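Local coordinates for TlmII (Streptoalloteichus hindustanus, PDB 4HVM), which takes part in tallysomycin biosynthesis as a member of the condensation-domain family of nonribosomal peptide synthetases and probably binds phosphopantetheine, at residues T186-V189 against A190-W194; Y332-Y335 against H336-V339; R101-E104 against L105-D109; R112-P116 against E117-L121; P312-R315 against D316-R320. All coordinates share one frame; numbering follows the deposited sequence.

Interaction 1. Residues T186-V189 against A190-W194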
# COMPACT_ATOMS: atom_id res chain seq x y z
N THR A 186 -26.05 -4.16 14.46
CA THR A 186 -26.91 -3.09 13.97
C THR A 186 -26.15 -2.14 13.05
O THR A 186 -26.72 -1.57 12.11
CB THR A 186 -27.54 -2.29 15.13
OG1 THR A 186 -26.51 -1.87 16.03
CG2 THR A 186 -28.54 -3.15 15.89
N VAL A 187 -24.87 -1.96 13.32
CA VAL A 187 -24.01 -1.16 12.47
C VAL A 187 -23.68 -1.92 11.18
O VAL A 187 -23.75 -1.36 10.09
CB VAL A 187 -22.70 -0.79 13.18
CG1 VAL A 187 -21.80 0.03 12.27
CG2 VAL A 187 -23.00 -0.03 14.46
N ARG A 188 -23.34 -3.20 11.33
CA ARG A 188 -22.97 -4.02 10.19
C ARG A 188 -24.10 -4.11 9.17
O ARG A 188 -23.88 -3.99 7.97
CB ARG A 188 -22.59 -5.43 10.65
CG ARG A 188 -21.63 -6.14 9.71
CD ARG A 188 -21.94 -7.63 9.60
NE ARG A 188 -22.77 -7.92 8.43
CZ ARG A 188 -24.05 -8.24 8.48
NH1 ARG A 188 -24.68 -8.33 9.64
NH2 ARG A 188 -24.72 -8.49 7.36
N VAL A 189 -25.31 -4.34 9.66
CA VAL A 189 -26.49 -4.43 8.81
C VAL A 189 -26.72 -3.12 8.05
O VAL A 189 -27.04 -3.13 6.86
CB VAL A 189 -27.75 -4.78 9.63
CG1 VAL A 189 -29.01 -4.67 8.78
CG2 VAL A 189 -27.62 -6.17 10.24
N ALA A 190 -26.53 -2.00 8.74
CA ALA A 190 -26.72 -0.69 8.15
C ALA A 190 -25.72 -0.41 7.03
O ALA A 190 -26.08 0.10 5.97
CB ALA A 190 -26.63 0.38 9.21
N ARG A 191 -24.46 -0.77 7.26
CA ARG A 191 -23.42 -0.59 6.25
C ARG A 191 -23.68 -1.52 5.06
O ARG A 191 -23.47 -1.14 3.90
CB ARG A 191 -22.04 -0.88 6.84
CG ARG A 191 -21.70 -0.05 8.08
CD ARG A 191 -21.58 1.43 7.75
NE ARG A 191 -21.34 2.23 8.95
CZ ARG A 191 -20.14 2.42 9.49
NH1 ARG A 191 -19.06 1.87 8.95
NH2 ARG A 191 -20.02 3.17 10.58
N HIS A 192 -24.13 -2.74 5.36
CA HIS A 192 -24.42 -3.71 4.32
C HIS A 192 -25.59 -3.23 3.46
O HIS A 192 -25.61 -3.44 2.25
CB HIS A 192 -24.74 -5.07 4.93
CG HIS A 192 -24.80 -6.18 3.92
ND1 HIS A 192 -25.95 -6.52 3.25
CD2 HIS A 192 -23.84 -7.03 3.48
CE1 HIS A 192 -25.71 -7.53 2.44
NE2 HIS A 192 -24.43 -7.86 2.55
N ARG A 193 -26.55 -2.59 4.11
CA ARG A 193 -27.69 -2.02 3.40
C ARG A 193 -27.26 -0.87 2.50
O ARG A 193 -27.63 -0.82 1.32
CB ARG A 193 -28.73 -1.51 4.40
CG ARG A 193 -30.02 -2.30 4.43
CD ARG A 193 -31.14 -1.48 5.06
NE ARG A 193 -31.42 -0.28 4.28
CZ ARG A 193 -31.90 0.85 4.79
NH1 ARG A 193 -32.14 0.95 6.09
NH2 ARG A 193 -32.13 1.90 4.01
N TRP A 194 -26.48 0.05 3.06
CA TRP A 194 -26.03 1.24 2.35
C TRP A 194 -25.33 0.90 1.04
O TRP A 194 -25.53 1.56 0.02
CB TRP A 194 -25.09 2.05 3.25
CG TRP A 194 -24.79 3.44 2.74
CD1 TRP A 194 -25.48 4.58 3.03
CD2 TRP A 194 -23.71 3.83 1.88
NE1 TRP A 194 -24.91 5.65 2.40
CE2 TRP A 194 -23.82 5.22 1.69
CE3 TRP A 194 -22.66 3.14 1.26
CZ2 TRP A 194 -22.92 5.94 0.89
CZ3 TRP A 194 -21.77 3.86 0.47
CH2 TRP A 194 -21.91 5.24 0.30

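Interaction 2. Residues Y332-Y335 against H336-V339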
# COMPACT_ATOMS: atom_id res chain seq x y z
N TYR A 332 -18.38 3.12 6.09
CA TYR A 332 -17.32 2.15 5.83
C TYR A 332 -17.80 0.70 5.88
O TYR A 332 -18.56 0.30 6.76
CB TYR A 332 -16.15 2.35 6.81
CG TYR A 332 -15.11 1.25 6.76
CD1 TYR A 332 -14.23 1.14 5.69
CD2 TYR A 332 -15.01 0.32 7.79
CE1 TYR A 332 -13.28 0.14 5.64
CE2 TYR A 332 -14.06 -0.69 7.75
CZ TYR A 332 -13.20 -0.77 6.67
OH TYR A 332 -12.26 -1.77 6.61
N LEU A 333 -17.36 -0.06 4.89
CA LEU A 333 -17.55 -1.50 4.84
C LEU A 333 -16.29 -2.08 4.22
O LEU A 333 -15.86 -1.63 3.16
CB LEU A 333 -18.77 -1.86 4.00
CG LEU A 333 -19.16 -3.34 3.92
CD1 LEU A 333 -19.75 -3.82 5.24
CD2 LEU A 333 -20.13 -3.58 2.78
N PRO A 334 -15.67 -3.07 4.90
CA PRO A 334 -14.40 -3.67 4.46
C PRO A 334 -14.41 -4.04 2.97
O PRO A 334 -15.41 -4.57 2.47
CB PRO A 334 -14.30 -4.92 5.32
CG PRO A 334 -15.03 -4.57 6.57
CD PRO A 334 -16.18 -3.70 6.13
N TYR A 335 -13.32 -3.73 2.29
CA TYR A 335 -13.23 -3.91 0.84
C TYR A 335 -13.58 -5.32 0.39
O TYR A 335 -14.21 -5.50 -0.65
CB TYR A 335 -11.83 -3.53 0.34
CG TYR A 335 -11.69 -3.57 -1.17
CD1 TYR A 335 -12.13 -2.51 -1.95
CD2 TYR A 335 -11.11 -4.66 -1.80
CE1 TYR A 335 -11.99 -2.53 -3.32
CE2 TYR A 335 -10.98 -4.69 -3.18
CZ TYR A 335 -11.42 -3.63 -3.93
OH TYR A 335 -11.29 -3.66 -5.30
N HIS A 336 -13.17 -6.31 1.17
CA HIS A 336 -13.47 -7.69 0.84
C HIS A 336 -14.96 -7.97 1.00
O HIS A 336 -15.54 -8.76 0.25
CB HIS A 336 -12.64 -8.66 1.69
CG HIS A 336 -12.90 -8.55 3.16
ND1 HIS A 336 -13.89 -9.28 3.79
CD2 HIS A 336 -12.30 -7.82 4.13
CE1 HIS A 336 -13.89 -8.99 5.08
NE2 HIS A 336 -12.93 -8.11 5.31
N ASP A 337 -15.59 -7.31 1.97
CA ASP A 337 -17.03 -7.45 2.18
C ASP A 337 -17.80 -6.76 1.07
O ASP A 337 -18.89 -7.20 0.69
CB ASP A 337 -17.43 -6.89 3.55
CG ASP A 337 -17.06 -7.82 4.69
OD1 ASP A 337 -17.23 -9.05 4.54
OD2 ASP A 337 -16.61 -7.32 5.74
N VAL A 338 -17.24 -5.67 0.55
CA VAL A 338 -17.83 -4.97 -0.59
C VAL A 338 -17.74 -5.82 -1.85
O VAL A 338 -18.71 -5.94 -2.60
CB VAL A 338 -17.16 -3.60 -0.82
CG1 VAL A 338 -17.59 -3.01 -2.15
CG2 VAL A 338 -17.49 -2.65 0.31
N VAL A 339 -16.57 -6.41 -2.06
CA VAL A 339 -16.33 -7.27 -3.22
C VAL A 339 -17.27 -8.47 -3.23
O VAL A 339 -17.90 -8.77 -4.25
CB VAL A 339 -14.87 -7.76 -3.27
CG1 VAL A 339 -14.72 -8.95 -4.20
CG2 VAL A 339 -13.94 -6.63 -3.69

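Interaction 3. Residues R101-E104 against L105-D109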
# COMPACT_ATOMS: atom_id res chain seq x y z
N ARG A 101 21.83 -2.49 -8.01
CA ARG A 101 21.82 -3.92 -7.75
C ARG A 101 20.98 -4.25 -6.53
O ARG A 101 20.30 -5.28 -6.48
CB ARG A 101 23.24 -4.43 -7.54
CG ARG A 101 24.23 -4.04 -8.62
CD ARG A 101 23.95 -4.76 -9.93
NE ARG A 101 22.95 -4.09 -10.75
CZ ARG A 101 23.21 -3.12 -11.62
NH1 ARG A 101 22.23 -2.58 -12.33
NH2 ARG A 101 24.45 -2.69 -11.78
N CYS A 102 21.02 -3.36 -5.54
CA CYS A 102 20.28 -3.56 -4.29
C CYS A 102 18.78 -3.54 -4.55
O CYS A 102 18.02 -4.25 -3.89
CB CYS A 102 20.67 -2.49 -3.27
SG CYS A 102 19.96 -2.76 -1.63
N VAL A 103 18.37 -2.73 -5.52
CA VAL A 103 16.97 -2.68 -5.93
C VAL A 103 16.59 -3.99 -6.61
O VAL A 103 15.53 -4.56 -6.34
CB VAL A 103 16.69 -1.50 -6.88
CG1 VAL A 103 15.28 -1.58 -7.45
CG2 VAL A 103 16.90 -0.18 -6.16
N GLU A 104 17.46 -4.45 -7.49
CA GLU A 104 17.24 -5.71 -8.20
C GLU A 104 17.27 -6.88 -7.23
O GLU A 104 16.61 -7.90 -7.45
CB GLU A 104 18.28 -5.89 -9.30
CG GLU A 104 18.22 -4.86 -10.42
CD GLU A 104 19.53 -4.74 -11.18
OE1 GLU A 104 20.52 -5.37 -10.77
OE2 GLU A 104 19.56 -4.00 -12.19
N LEU A 105 18.02 -6.74 -6.14
CA LEU A 105 18.11 -7.79 -5.14
C LEU A 105 16.79 -7.95 -4.39
O LEU A 105 16.26 -9.05 -4.26
CB LEU A 105 19.25 -7.49 -4.16
CG LEU A 105 19.57 -8.52 -3.07
CD1 LEU A 105 21.07 -8.54 -2.81
CD2 LEU A 105 18.82 -8.20 -1.78
N LEU A 106 16.28 -6.84 -3.87
CA LEU A 106 15.04 -6.85 -3.10
C LEU A 106 13.85 -7.26 -3.95
O LEU A 106 12.97 -8.00 -3.50
CB LEU A 106 14.80 -5.48 -2.46
CG LEU A 106 15.85 -5.06 -1.43
CD1 LEU A 106 15.57 -3.67 -0.92
CD2 LEU A 106 15.86 -6.05 -0.28
N ARG A 107 13.82 -6.78 -5.19
CA ARG A 107 12.79 -7.18 -6.14
C ARG A 107 12.82 -8.68 -6.39
O ARG A 107 11.78 -9.33 -6.46
CB ARG A 107 12.97 -6.45 -7.47
CG ARG A 107 12.46 -5.02 -7.50
CD ARG A 107 12.72 -4.39 -8.86
NE ARG A 107 12.16 -3.04 -8.96
CZ ARG A 107 12.22 -2.29 -10.05
NH1 ARG A 107 12.81 -2.75 -11.14
NH2 ARG A 107 11.69 -1.07 -10.06
N ALA A 108 14.03 -9.23 -6.52
CA ALA A 108 14.20 -10.65 -6.79
C ALA A 108 13.72 -11.50 -5.63
O ALA A 108 13.04 -12.51 -5.82
CB ALA A 108 15.65 -10.96 -7.11
N ASP A 109 14.07 -11.09 -4.41
CA ASP A 109 13.64 -11.81 -3.22
C ASP A 109 12.14 -11.66 -3.01
O ASP A 109 11.50 -12.53 -2.43
CB ASP A 109 14.40 -11.31 -1.99
CG ASP A 109 14.12 -12.15 -0.75
OD1 ASP A 109 14.74 -13.22 -0.60
OD2 ASP A 109 13.26 -11.74 0.07

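Interaction 4. Residues R112-P116 against E117-L121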
# COMPACT_ATOMS: atom_id res chain seq x y z
N ARG A 112 10.22 -14.20 -5.18
CA ARG A 112 10.48 -15.59 -4.86
C ARG A 112 9.27 -16.23 -4.20
O ARG A 112 8.72 -15.69 -3.23
CB ARG A 112 11.71 -15.70 -3.95
CG ARG A 112 12.20 -17.12 -3.72
CD ARG A 112 13.63 -17.12 -3.21
NE ARG A 112 13.78 -16.26 -2.04
CZ ARG A 112 13.61 -16.66 -0.78
NH1 ARG A 112 13.27 -17.92 -0.53
NH2 ARG A 112 13.77 -15.81 0.22
N PRO A 113 8.82 -17.39 -4.73
CA PRO A 113 7.62 -18.08 -4.24
C PRO A 113 7.78 -18.57 -2.80
O PRO A 113 8.68 -19.36 -2.50
CB PRO A 113 7.48 -19.26 -5.20
CG PRO A 113 8.85 -19.48 -5.74
CD PRO A 113 9.45 -18.11 -5.85
N THR A 114 6.90 -18.10 -1.92
CA THR A 114 7.02 -18.39 -0.50
C THR A 114 5.81 -19.18 0.00
O THR A 114 4.67 -18.78 -0.22
CB THR A 114 7.13 -17.08 0.31
OG1 THR A 114 8.09 -16.21 -0.31
CG2 THR A 114 7.56 -17.36 1.73
N ASP A 115 6.08 -20.29 0.68
CA ASP A 115 5.02 -21.08 1.31
C ASP A 115 4.56 -20.39 2.59
O ASP A 115 5.30 -20.36 3.58
CB ASP A 115 5.52 -22.49 1.62
CG ASP A 115 4.40 -23.45 1.97
OD1 ASP A 115 3.23 -23.01 2.07
OD2 ASP A 115 4.69 -24.65 2.16
N PRO A 116 3.34 -19.86 2.58
CA PRO A 116 2.86 -19.06 3.72
C PRO A 116 2.63 -19.88 4.98
O PRO A 116 2.37 -19.29 6.03
CB PRO A 116 1.53 -18.51 3.21
CG PRO A 116 1.07 -19.51 2.20
CD PRO A 116 2.32 -19.99 1.53
N GLU A 117 2.73 -21.20 4.89
CA GLU A 117 2.47 -22.05 6.04
C GLU A 117 3.76 -22.61 6.64
O GLU A 117 3.73 -23.27 7.68
CB GLU A 117 1.52 -23.19 5.66
CG GLU A 117 2.14 -24.23 4.73
CD GLU A 117 1.10 -25.11 4.07
OE1 GLU A 117 -0.07 -25.09 4.51
OE2 GLU A 117 1.45 -25.83 3.11
N ARG A 118 4.89 -22.36 5.98
CA ARG A 118 6.17 -22.90 6.44
C ARG A 118 7.29 -21.86 6.49
O ARG A 118 8.02 -21.78 7.47
CB ARG A 118 6.60 -24.07 5.56
CG ARG A 118 5.69 -25.28 5.62
CD ARG A 118 6.27 -26.44 4.82
NE ARG A 118 6.59 -26.05 3.45
CZ ARG A 118 7.08 -26.88 2.53
NH1 ARG A 118 7.30 -28.15 2.82
NH2 ARG A 118 7.35 -26.42 1.31
N ASP A 119 7.43 -21.08 5.42
CA ASP A 119 8.56 -20.18 5.26
C ASP A 119 8.37 -18.84 5.98
O ASP A 119 7.23 -18.41 6.21
CB ASP A 119 8.83 -19.93 3.78
CG ASP A 119 8.81 -21.21 2.96
OD1 ASP A 119 9.18 -22.27 3.50
OD2 ASP A 119 8.42 -21.14 1.78
N PRO A 120 9.48 -18.19 6.34
CA PRO A 120 9.41 -16.83 6.91
C PRO A 120 8.77 -15.85 5.93
O PRO A 120 9.20 -15.76 4.78
CB PRO A 120 10.88 -16.47 7.15
CG PRO A 120 11.67 -17.45 6.33
CD PRO A 120 10.86 -18.70 6.32
N LEU A 121 7.77 -15.11 6.39
CA LEU A 121 7.02 -14.20 5.54
C LEU A 121 7.48 -12.75 5.68
O LEU A 121 6.99 -11.86 4.99
CB LEU A 121 5.52 -14.30 5.83
CG LEU A 121 4.90 -15.69 5.65
CD1 LEU A 121 3.42 -15.66 5.96
CD2 LEU A 121 5.15 -16.19 4.24

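Interaction 5. Residues P312-R315 against D316-R320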
# COMPACT_ATOMS: atom_id res chain seq x y z
N PRO A 312 -13.67 23.68 -14.59
CA PRO A 312 -13.56 23.53 -13.13
C PRO A 312 -12.20 23.96 -12.61
O PRO A 312 -11.21 23.94 -13.35
CB PRO A 312 -13.76 22.03 -12.93
CG PRO A 312 -13.23 21.42 -14.19
CD PRO A 312 -13.54 22.39 -15.29
N SER A 313 -12.15 24.34 -11.34
CA SER A 313 -10.89 24.66 -10.68
C SER A 313 -10.48 23.48 -9.81
O SER A 313 -11.23 22.51 -9.66
CB SER A 313 -11.03 25.91 -9.82
OG SER A 313 -11.91 25.68 -8.74
N PHE A 314 -9.29 23.55 -9.22
CA PHE A 314 -8.85 22.51 -8.30
C PHE A 314 -9.79 22.42 -7.11
O PHE A 314 -10.08 21.33 -6.62
CB PHE A 314 -7.42 22.78 -7.82
CG PHE A 314 -6.92 21.77 -6.82
CD1 PHE A 314 -6.68 20.46 -7.19
CD2 PHE A 314 -6.68 22.15 -5.51
CE1 PHE A 314 -6.21 19.54 -6.27
CE2 PHE A 314 -6.22 21.24 -4.58
CZ PHE A 314 -5.98 19.93 -4.97
N ARG A 315 -10.27 23.57 -6.65
CA ARG A 315 -11.21 23.62 -5.54
C ARG A 315 -12.51 22.91 -5.88
O ARG A 315 -13.09 22.22 -5.04
CB ARG A 315 -11.51 25.06 -5.12
CG ARG A 315 -10.58 25.60 -4.05
CD ARG A 315 -11.17 26.83 -3.39
NE ARG A 315 -10.31 27.34 -2.32
CZ ARG A 315 -9.37 28.26 -2.50
NH1 ARG A 315 -9.15 28.77 -3.71
NH2 ARG A 315 -8.63 28.67 -1.47
N ASP A 316 -12.97 23.08 -7.12
CA ASP A 316 -14.19 22.44 -7.59
C ASP A 316 -14.09 20.92 -7.49
O ASP A 316 -14.98 20.26 -6.96
CB ASP A 316 -14.50 22.85 -9.03
CG ASP A 316 -15.04 24.27 -9.13
OD1 ASP A 316 -15.77 24.69 -8.21
OD2 ASP A 316 -14.73 24.95 -10.13
N LEU A 317 -13.00 20.37 -8.01
CA LEU A 317 -12.80 18.92 -8.03
C LEU A 317 -12.42 18.39 -6.65
O LEU A 317 -12.73 17.25 -6.32
CB LEU A 317 -11.74 18.55 -9.06
CG LEU A 317 -12.20 18.73 -10.50
CD1 LEU A 317 -11.11 19.40 -11.31
CD2 LEU A 317 -12.58 17.40 -11.12
N MSE A 318 -11.74 19.22 -5.86
CA MSE A 318 -11.37 18.83 -4.50
C MSE A 318 -12.62 18.68 -3.66
O MSE A 318 -12.74 17.76 -2.86
CB MSE A 318 -10.44 19.89 -3.89
CG MSE A 318 -9.59 19.39 -2.74
SE MSE A 318 -8.43 17.92 -3.26
CE MSE A 318 -9.30 16.51 -2.24
N SER A 319 -13.56 19.60 -3.86
CA SER A 319 -14.82 19.58 -3.13
C SER A 319 -15.62 18.31 -3.41
O SER A 319 -16.18 17.69 -2.50
CB SER A 319 -15.64 20.81 -3.52
OG SER A 319 -16.97 20.69 -3.07
N ARG A 320 -15.68 17.93 -4.68
CA ARG A 320 -16.47 16.78 -5.10
C ARG A 320 -15.77 15.46 -4.77
O ARG A 320 -16.43 14.45 -4.52
CB ARG A 320 -16.79 16.89 -6.60
CG ARG A 320 -17.38 18.24 -6.97
CD ARG A 320 -17.93 18.27 -8.37
NE ARG A 320 -18.66 19.50 -8.65
CZ ARG A 320 -19.59 19.63 -9.58
NH1 ARG A 320 -20.19 20.80 -9.76
NH2 ARG A 320 -19.93 18.60 -10.34

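Interaction 1. Residues T186-V189 against A190-W194
V187 lays its CG1 methyl over one face of the R191 guanidinium, displaced toward the rim, with V187 CG1 4.0 Å from R191 NE. The two side chains run alongside each other in the same direction. R191 gets there by a bend: CG sits beside its own backbone N (chi1 -55°) and the chain turns again at chi2, which brings the guanidinium back over the valine. One residue further along, R188 and H192 are likewise side by side, R188 NH2 approaching H192 CG at 4.1 Å with guanidinium and imidazole planes 52° apart; R188 also forms a salt bridge with E185. These are i to i+4 neighbours on helix 185-198, a surface helix of the condensation domain, and main-chain bonds set their spacing: R191 N donates to V187 O, H192 N to R188 O and R193 N to V189 O, the last at 2.8 Å, whereas the bond from A190 N to T186 O is weak. R191 NH1 reaches the carbonyl of Y332, and L182 touches V187, R188 and R191. A leucine in place of R191 would probably leave that carbonyl without its donor. Farther along, the R193 side chain lies about 4 Å from a bound sulfate.

Interaction 2. Residues Y332-Y335 against H336-V339
The carbonyl of P334 takes the first bonds of helix 335-344: V338 N donates to P334 O at 2.9 Å, while D337 N gives the same oxygen a weak, strongly bent bond of 2.8 Å (N-H...O angle 119°). One residue on, V339 N donates to Y335 O at 2.9 Å. The Y335 hydroxyl is bonded to W357 NE1, and the backbone N of Y335 to D298. P334 holds the N-cap position, so this is the start of a helix, entered through a short extended linker from helix 314-330; the pyrrolidine ring cannot serve as a capping acceptor in the way a serine or aspartate side chain could. The D337 carboxylate instead lies against that ring, D337 OD2 coming to 3.3 Å from P334 CG, and, so close to the amino end of the helix, its negative charge would probably be stabilised. H336 folds its imidazole back toward the linker, its CG lodged between backbone N and carbonyl carbon (chi1 62°), which brings H336 NE2 to 3.5 Å from P334 CB. Two apolar pairs complete the turn. V339 CG2 sits over a face of the Y335 ring in a CH-pi contact, 4.0 Å from the centroid and 28° off the normal, and the L333 and V338 side chains meet where L333 CD2 approaches V338 CG2 at 3.7 Å. F18 of helix 18-27 touches P334 and H336, R299 and V301 of strand 297-305 touch Y335, and R191 and W195 of helix 185-198 pack on L333.

Interaction 3. Residues R101-E104 against L105-D109
Four main-chain bonds tie residues R101-E104 to the next turn: L105 N to R101 O (2.7 Å), L106 N to C102 O (3.1 Å), R107 N to V103 O and A108 N to E104 O. Those of L106 and R107 are the straighter, with N-H...O angles of 166° and 164°. Within the two segments the salt bridge is that of R101 and E104, where R101 takes hold of E104 side-on: R101 NE donates to E104 OE1 at 2.7 Å and R101 NH1 to E104 OE2 at 3.0 Å. Both acceptors lie close to the guanidinium plane, but the nitrogens stand off the plane of the carboxylate, so the two groups are twisted against each other. All this belongs to helix 98-110, the connecting helix of a beta-alpha-beta crossover between the parallel neighbours 87-91 and 122-128. Side-chain packing across the turns is that of V103 on R107, which run alongside each other. V103 CG1 rests over one face of the R107 guanidinium, 3.8 Å from R107 NE, and the arginine, extended from CG to NE, carries its head past the valine to the D393 carbonyl, which R107 NH2 meets. On the sheet side, C102, L105 and L106 pack on strand 122-128, while D109 forms salt bridges with R123 and R112.

Interaction 4. Residues R112-P116 against E117-L121
D115, P116 and E117 are the residues most covered where this loop folds on itself, and D115-R118 form a type I beta turn with P116 at its second position. The turn lies in the connection from helix 98-110 to strand 122-128, the return limb of a beta-alpha-beta crossover. D115 O accepts twice, from R118 N at 3.2 Å and from D119 N at 2.9 Å. The D115 carboxylate, with CG anti to the backbone N (chi1 -167°), receives a weak bond from E117 N at 3.4 Å to D115 OD1, while D115 OD2 forms a salt bridge with R118 NE at 2.7 Å whose hydrogen bond is weak and bent, from a poorly ordered arginine. E117 brings its carboxylate near, a like charge, with E117 OE2 3.5 Å from D115 OD1. The D119 carboxylate closes the loop, since D115 N donates to D119 OD2 from above the carboxylate plane at 2.7 Å. With an alanine in place of D119, the amide of D115 would probably lose this acceptor. N69 bonds the carbonyl of D119, and F36 touches T114 and L121. L121 CD2 lies 3.7 Å from P116 CA and the same distance from T114 CG2.

Interaction 5. Residues P312-R315 against D316-R320
S313 and D316 face each other across the first turn of helix 314-330 in a reciprocal capping box, with S313 as N-cap. D316 N donates to S313 OG at 3.2 Å, and S313 N returns a bond to D316 OD2 at 2.9 Å, arriving on the anti side and 26° out of the carboxylate plane. The serine hydroxyl is held between its own backbone N and carbonyl carbon (chi1 66°), turned toward the amide it caps, and D316 CG lies beside its own backbone N, bringing the carboxylate back to the serine. P312, just before the cap, and L317 cross obliquely as a hydrophobic staple, P312 CB to L317 CD1 being 4.1 Å. The helix is carried on by the bonds L317 N to S313 O and M318 N to F314 O. On another side F314 and the selenomethionine M318 run alongside each other in the same direction, the chain of M318 bending at chi2 and chi3. Helix 241-255 packs against this end, with W254 on P312, W251 on L317, L248 on F314 and L243 on M318. In the Met-aromatic contact the selenium stands oblique to the phenyl ring, M318 SE being 3.6 Å from F314 CZ.

Each interaction joins directly consecutive residues, so none encloses a long loop, and along the chain all five run in series without nesting or crossing. Interaction 3 comes first, on helix 98-110, and interaction 4 follows closely in the connection that leads to strand 122-128; together they span the return path of one beta-alpha-beta unit. Interaction 1, on helix 185-198, lies across the chain's centre from interaction 3, their centres 44 Å apart. Interaction 5 then starts helix 314-330, and interaction 2 starts the next helix, 335-344. Interactions 1 and 2, far apart in sequence, touch: R191 NH1 probably bonds to Y332 O, joining helix 185-198 to the linker before helix 335-344.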